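Local atomic coordinates of pectate lyase 1 (Juniperus ashei, PDB entry 1PXZ), a protein that cleaves pectate by calcium-dependent elimination, with low activity, and is the major allergen of mountain cedar pollen. Residues Lys20-Ala25 / Ala67-Phe72; Gly174-Thr179 / Ile185-Asn190. All blocks are in the same frame, centred on the assembly; numbering follows the deposited sequence.

In the fold
Both contacts are buried and apolar, and neither has a hydrogen bond across it. They differ in their place in the fold. Contact 2 lies almost at the centre of the chain. It forms part of the apolar interior of the parallel beta-helix, between two consecutive strands. Contact 1 lies about 16 Å from the chain centre, near one end of the helix. There an N-terminal segment covers the outer side of a strand. Contact 2 pairs branched aliphatic side chains, whereas contact 1 sets an alanine methyl and a leucine branch against an indole ring. Strands 68-72 and 185-188 lie on the same parallel-paired face of the beta-helix, several coils apart. The two contacts do not touch.

Contact 1: residues Lys20-Ala25 / Ala67-Phe72; sequences KLADCA and ALWIIF
W69 meets A22 and L21 with the six-membered part of its indole. The methyl group of A22 sits at the edge of the ring, in its plane. A22 CB is 3.9 Å from W69 CZ3 and equally far from W69 CH2, so the methyl straddles that one bond of the ring. L21 comes in obliquely beside it. The CD2 branch makes the approach, with L21 CD2 4.3 Å from W69 CZ2. A22 thus meets the edge of the six-membered part, while L21 slants in toward CZ2.

The torsions explain the reach of the indole. W69 has CG anti to the backbone N (chi1 -167°). This carries the ring out from strand 68-72 toward the N-terminal segment. In L21, chi1 of 178° together with chi2 of 69° makes CD2, not CD1, the methyl nearer the ring.

The backbone of 20-25 helps to set the two partners side by side. L21 and A22 lie in a 3-10 segment, where D23 N is hydrogen-bonded to K20 O at 2.9 Å and C24 N to L21 O at 3.0 Å. C24 also ties this segment to C7 by a disulfide, and L21 packs on W8 of helix 5-9.

The polar end of W69 is satisfied away from this contact. NE1 gives a hydrogen bond to OD2 of D93, which helps fix the rotation of the indole. The ring also meets F40, with the two planes nearly perpendicular. F40 and D93 lie on the strands flanking 68-72.

This is plain packing away from the calcium and active-site residues. The end of strand 68-72 enters an IgE-binding region, 71-83, but W69 lies just before it. The contact joins the disulfide-linked N-terminal segment to the outer side of an early strand of the parallel beta-helix.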
loop_
_atom_site.group_PDB
_atom_site.type_symbol
_atom_site.label_atom_id
_atom_site.label_comp_id
_atom_site.label_asym_id
_atom_site.label_seq_id
_atom_site.Cartn_x
_atom_site.Cartn_y
_atom_site.Cartn_z
ATOM N N LYS A 20 -9.701 -3.486 -17.480
ATOM C CA LYS A 20 -10.932 -3.468 -16.685
ATOM C C LYS A 20 -10.612 -3.262 -15.209
ATOM O O LYS A 20 -11.403 -2.655 -14.492
ATOM C CB LYS A 20 -11.688 -4.776 -16.867
ATOM C CG LYS A 20 -13.032 -4.839 -16.165
ATOM C CD LYS A 20 -13.827 -6.030 -16.661
ATOM C CE LYS A 20 -15.290 -5.894 -16.247
ATOM N NZ LYS A 20 -15.892 -7.229 -15.973
ATOM N N LEU A 21 -9.467 -3.773 -14.771
ATOM C CA LEU A 21 -9.011 -3.563 -13.390
ATOM C C LEU A 21 -9.150 -2.121 -12.943
ATOM O O LEU A 21 -9.558 -1.818 -11.819
ATOM C CB LEU A 21 -7.542 -4.013 -13.281
ATOM C CG LEU A 21 -6.890 -3.824 -11.909
ATOM C CD1 LEU A 21 -7.494 -4.773 -10.885
ATOM C CD2 LEU A 21 -5.381 -3.993 -12.009
ATOM N N ALA A 22 -8.831 -1.179 -13.829
ATOM C CA ALA A 22 -8.796 0.215 -13.414
ATOM C C ALA A 22 -10.193 0.771 -13.122
ATOM O O ALA A 22 -10.301 1.837 -12.521
ATOM C CB ALA A 22 -8.102 1.078 -14.464
ATOM N N ASP A 23 -11.248 0.078 -13.510
ATOM C CA ASP A 23 -12.596 0.561 -13.209
ATOM C C ASP A 23 -13.061 0.128 -11.828
ATOM O O ASP A 23 -14.203 0.392 -11.444
ATOM C CB ASP A 23 -13.620 0.013 -14.213
ATOM C CG ASP A 23 -13.330 0.424 -15.644
ATOM O OD1 ASP A 23 -12.690 1.474 -15.831
ATOM O OD2 ASP A 23 -13.733 -0.305 -16.575
ATOM N N CYS A 24 -12.230 -0.563 -11.057
ATOM C CA CYS A 24 -12.761 -1.311 -9.916
ATOM C C CYS A 24 -12.209 -0.884 -8.573
ATOM O O CYS A 24 -12.495 -1.556 -7.563
ATOM C CB CYS A 24 -12.455 -2.800 -10.161
ATOM S SG CYS A 24 -13.302 -3.429 -11.651
ATOM N N ALA A 25 -11.453 0.198 -8.525
ATOM C CA ALA A 25 -10.928 0.647 -7.234
ATOM C C ALA A 25 -12.055 1.206 -6.356
ATOM O O ALA A 25 -12.990 1.809 -6.891
ATOM C CB ALA A 25 -9.843 1.697 -7.441
ATOM N N ALA A 67 0.931 7.995 -20.815
ATOM C CA ALA A 67 0.232 6.957 -20.067
ATOM C C ALA A 67 0.607 5.579 -20.586
ATOM O O ALA A 67 0.533 5.328 -21.798
ATOM C CB ALA A 67 -1.284 7.125 -20.145
ATOM N N LEU A 68 1.012 4.682 -19.683
ATOM C CA LEU A 68 1.374 3.344 -20.141
ATOM C C LEU A 68 0.855 2.289 -19.160
ATOM O O LEU A 68 0.886 2.566 -17.957
ATOM C CB LEU A 68 2.894 3.155 -20.232
ATOM C CG LEU A 68 3.624 3.904 -21.346
ATOM C CD1 LEU A 68 5.119 3.603 -21.236
ATOM C CD2 LEU A 68 3.056 3.530 -22.708
ATOM N N TRP A 69 0.452 1.159 -19.714
ATOM C CA TRP A 69 0.026 0.023 -18.900
ATOM C C TRP A 69 1.130 -1.016 -19.037
ATOM O O TRP A 69 1.188 -1.680 -20.085
ATOM C CB TRP A 69 -1.356 -0.455 -19.350
ATOM C CG TRP A 69 -2.009 -1.403 -18.385
ATOM C CD1 TRP A 69 -1.687 -2.701 -18.160
ATOM C CD2 TRP A 69 -3.112 -1.110 -17.508
ATOM N NE1 TRP A 69 -2.513 -3.242 -17.201
ATOM C CE2 TRP A 69 -3.388 -2.284 -16.790
ATOM C CE3 TRP A 69 -3.873 0.039 -17.273
ATOM C CZ2 TRP A 69 -4.407 -2.371 -15.836
ATOM C CZ3 TRP A 69 -4.887 -0.039 -16.322
ATOM C CH2 TRP A 69 -5.128 -1.227 -15.630
ATOM N N ILE A 70 1.968 -1.104 -18.011
ATOM C CA ILE A 70 3.163 -1.950 -18.113
ATOM C C ILE A 70 2.912 -3.390 -17.682
ATOM O O ILE A 70 2.360 -3.667 -16.614
ATOM C CB ILE A 70 4.304 -1.307 -17.305
ATOM C CG1 ILE A 70 4.646 0.092 -17.828
ATOM C CG2 ILE A 70 5.533 -2.200 -17.240
ATOM C CD1 ILE A 70 5.360 0.964 -16.800
ATOM N N ILE A 71 3.312 -4.302 -18.577
ATOM C CA ILE A 71 3.163 -5.745 -18.345
ATOM C C ILE A 71 4.498 -6.448 -18.617
ATOM O O ILE A 71 5.446 -5.816 -19.076
ATOM C CB ILE A 71 2.110 -6.370 -19.257
ATOM C CG1 ILE A 71 2.450 -6.164 -20.745
ATOM C CG2 ILE A 71 0.718 -5.826 -18.968
ATOM C CD1 ILE A 71 1.611 -7.017 -21.668
ATOM N N PHE A 72 4.595 -7.736 -18.330
ATOM C CA PHE A 72 5.915 -8.393 -18.389
ATOM C C PHE A 72 5.872 -9.608 -19.308
ATOM O O PHE A 72 4.928 -10.388 -19.210
ATOM C CB PHE A 72 6.349 -8.765 -16.975
ATOM C CG PHE A 72 6.553 -7.573 -16.046
ATOM C CD1 PHE A 72 5.458 -6.976 -15.436
ATOM C CD2 PHE A 72 7.800 -7.058 -15.774
ATOM C CE1 PHE A 72 5.613 -5.879 -14.588
ATOM C CE2 PHE A 72 7.967 -5.969 -14.936
ATOM C CZ PHE A 72 6.873 -5.374 -14.318
#

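Contact 2: residues Gly174-Thr179 / Ile185-Asn190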
loop_
_atom_site.group_PDB
_atom_site.type_symbol
_atom_site.label_atom_id
_atom_site.label_comp_id
_atom_site.label_asym_id
_atom_site.label_seq_id
_atom_site.Cartn_x
_atom_site.Cartn_y
_atom_site.Cartn_z
ATOM N N GLY A 174 10.718 -0.194 5.535
ATOM C CA GLY A 174 9.278 -0.427 5.511
ATOM C C GLY A 174 8.786 -1.151 4.275
ATOM O O GLY A 174 9.496 -1.354 3.290
ATOM N N LEU A 175 7.511 -1.567 4.295
ATOM C CA LEU A 175 6.927 -2.121 3.085
ATOM C C LEU A 175 6.204 -1.015 2.333
ATOM O O LEU A 175 6.361 -0.896 1.122
ATOM C CB LEU A 175 6.010 -3.301 3.402
ATOM C CG LEU A 175 6.768 -4.508 3.990
ATOM C CD1 LEU A 175 5.790 -5.629 4.310
ATOM C CD2 LEU A 175 7.849 -4.975 3.026
ATOM N N ILE A 176 5.406 -0.186 3.003
ATOM C CA ILE A 176 4.773 0.930 2.294
ATOM C C ILE A 176 4.987 2.198 3.101
ATOM O O ILE A 176 4.668 2.210 4.300
ATOM C CB ILE A 176 3.280 0.671 2.097
ATOM C CG1 ILE A 176 2.997 -0.510 1.164
ATOM C CG2 ILE A 176 2.559 1.929 1.612
ATOM C CD1 ILE A 176 1.517 -0.824 1.054
ATOM N N ASP A 177 5.536 3.240 2.503
ATOM C CA ASP A 177 5.755 4.504 3.224
ATOM C C ASP A 177 4.966 5.587 2.511
ATOM O O ASP A 177 5.154 5.797 1.309
ATOM C CB ASP A 177 7.246 4.767 3.270
ATOM C CG ASP A 177 7.836 5.544 4.412
ATOM O OD1 ASP A 177 8.193 4.952 5.456
ATOM O OD2 ASP A 177 7.980 6.784 4.295
ATOM N N VAL A 178 4.059 6.269 3.208
ATOM C CA VAL A 178 3.239 7.308 2.573
ATOM C C VAL A 178 3.474 8.602 3.328
ATOM O O VAL A 178 3.248 8.645 4.539
ATOM C CB VAL A 178 1.765 6.904 2.587
ATOM C CG1 VAL A 178 0.871 7.974 1.960
ATOM C CG2 VAL A 178 1.566 5.584 1.854
ATOM N N THR A 179 3.976 9.641 2.689
ATOM C CA THR A 179 4.372 10.860 3.349
ATOM C C THR A 179 4.124 12.113 2.512
ATOM O O THR A 179 3.807 12.052 1.328
ATOM C CB THR A 179 5.893 10.893 3.646
ATOM O OG1 THR A 179 6.582 10.864 2.385
ATOM C CG2 THR A 179 6.379 9.690 4.423
ATOM N N ILE A 185 -5.606 7.523 -1.547
ATOM C CA ILE A 185 -4.892 6.260 -1.771
ATOM C C ILE A 185 -5.640 5.077 -1.209
ATOM O O ILE A 185 -6.199 5.101 -0.120
ATOM C CB ILE A 185 -3.493 6.381 -1.133
ATOM C CG1 ILE A 185 -2.670 7.427 -1.927
ATOM C CG2 ILE A 185 -2.743 5.072 -1.018
ATOM C CD1 ILE A 185 -1.507 7.933 -1.105
ATOM N N THR A 186 -5.650 3.989 -1.981
ATOM C CA THR A 186 -6.202 2.739 -1.483
ATOM C C THR A 186 -5.091 1.699 -1.491
ATOM O O THR A 186 -4.355 1.597 -2.468
ATOM C CB THR A 186 -7.377 2.253 -2.348
ATOM O OG1 THR A 186 -8.506 3.115 -2.099
ATOM C CG2 THR A 186 -7.850 0.840 -2.029
ATOM N N ILE A 187 -5.017 0.964 -0.399
ATOM C CA ILE A 187 -4.042 -0.133 -0.293
ATOM C C ILE A 187 -4.863 -1.377 -0.050
ATOM O O ILE A 187 -5.415 -1.540 1.048
ATOM C CB ILE A 187 -3.071 0.190 0.838
ATOM C CG1 ILE A 187 -2.216 1.437 0.528
ATOM C CG2 ILE A 187 -2.215 -1.010 1.215
ATOM C CD1 ILE A 187 -1.586 2.063 1.762
ATOM N N SER A 188 -4.963 -2.247 -1.048
ATOM C CA SER A 188 -5.970 -3.305 -0.969
ATOM C C SER A 188 -5.462 -4.662 -1.443
ATOM O O SER A 188 -4.602 -4.697 -2.327
ATOM C CB SER A 188 -7.195 -2.919 -1.830
ATOM O OG SER A 188 -6.814 -2.629 -3.172
ATOM N N ASN A 189 -6.006 -5.746 -0.882
ATOM C CA ASN A 189 -5.762 -7.083 -1.403
ATOM C C ASN A 189 -4.279 -7.456 -1.370
ATOM O O ASN A 189 -3.927 -8.373 -2.116
ATOM C CB ASN A 189 -6.238 -7.200 -2.863
ATOM C CG ASN A 189 -7.746 -7.109 -3.017
ATOM O OD1 ASN A 189 -8.474 -7.843 -2.347
ATOM N ND2 ASN A 189 -8.216 -6.228 -3.913
ATOM N N ASN A 190 -3.445 -6.805 -0.583
ATOM C CA ASN A 190 -2.033 -7.169 -0.529
ATOM C C ASN A 190 -1.747 -8.243 0.522
ATOM O O ASN A 190 -2.540 -8.389 1.446
ATOM C CB ASN A 190 -1.195 -5.956 -0.141
ATOM C CG ASN A 190 -1.413 -4.802 -1.114
ATOM O OD1 ASN A 190 -2.030 -3.788 -0.766
ATOM N ND2 ASN A 190 -0.888 -4.984 -2.315
#
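I176 and I187 reach toward each other tip to tip across the inside of the beta-helix. V178 and I185 do the same two residues along. The strands run in opposite directions here, so I176 faces I187 and V178 faces I185.

In the first pair the closest approach is I176 CD1 to I187 CG2, at 3.7 Å. The reverse pairing is looser, with I187 CD1 4.1 Å from I176 CG2. Each isoleucine therefore places its long branch beside the short branch of the other. Both have CG1 anti to the carbonyl carbon and beside the backbone N (chi1 -66° in I176 and -65° in I187). The second torsion is extended in both, and CG1 carries CD1 further into the interior.

The second pair is simpler. V178 uses CG1, the branch anti to its N (chi1 179°), and V178 CG1 is 3.9 Å from I185 CD1. I185 has the same branch placement as I187, so its CD1 also ends at the facing strand.

M155 packs on I176, V178 and I185, and F192 packs on I176 and I187. These extend the apolar filling beyond the two pairs. The alternate residues have other roles. D177 is a probable calcium ligand by similarity to relatives. S188 OG is hydrogen-bonded to D164 and W162.

Facing strands of one coil with aliphatic side chains meeting across the interior are characteristic of the parallel beta-helix of polysaccharide lyase family 1. Here that interior lies behind the strand carrying D177, close to the probable calcium site.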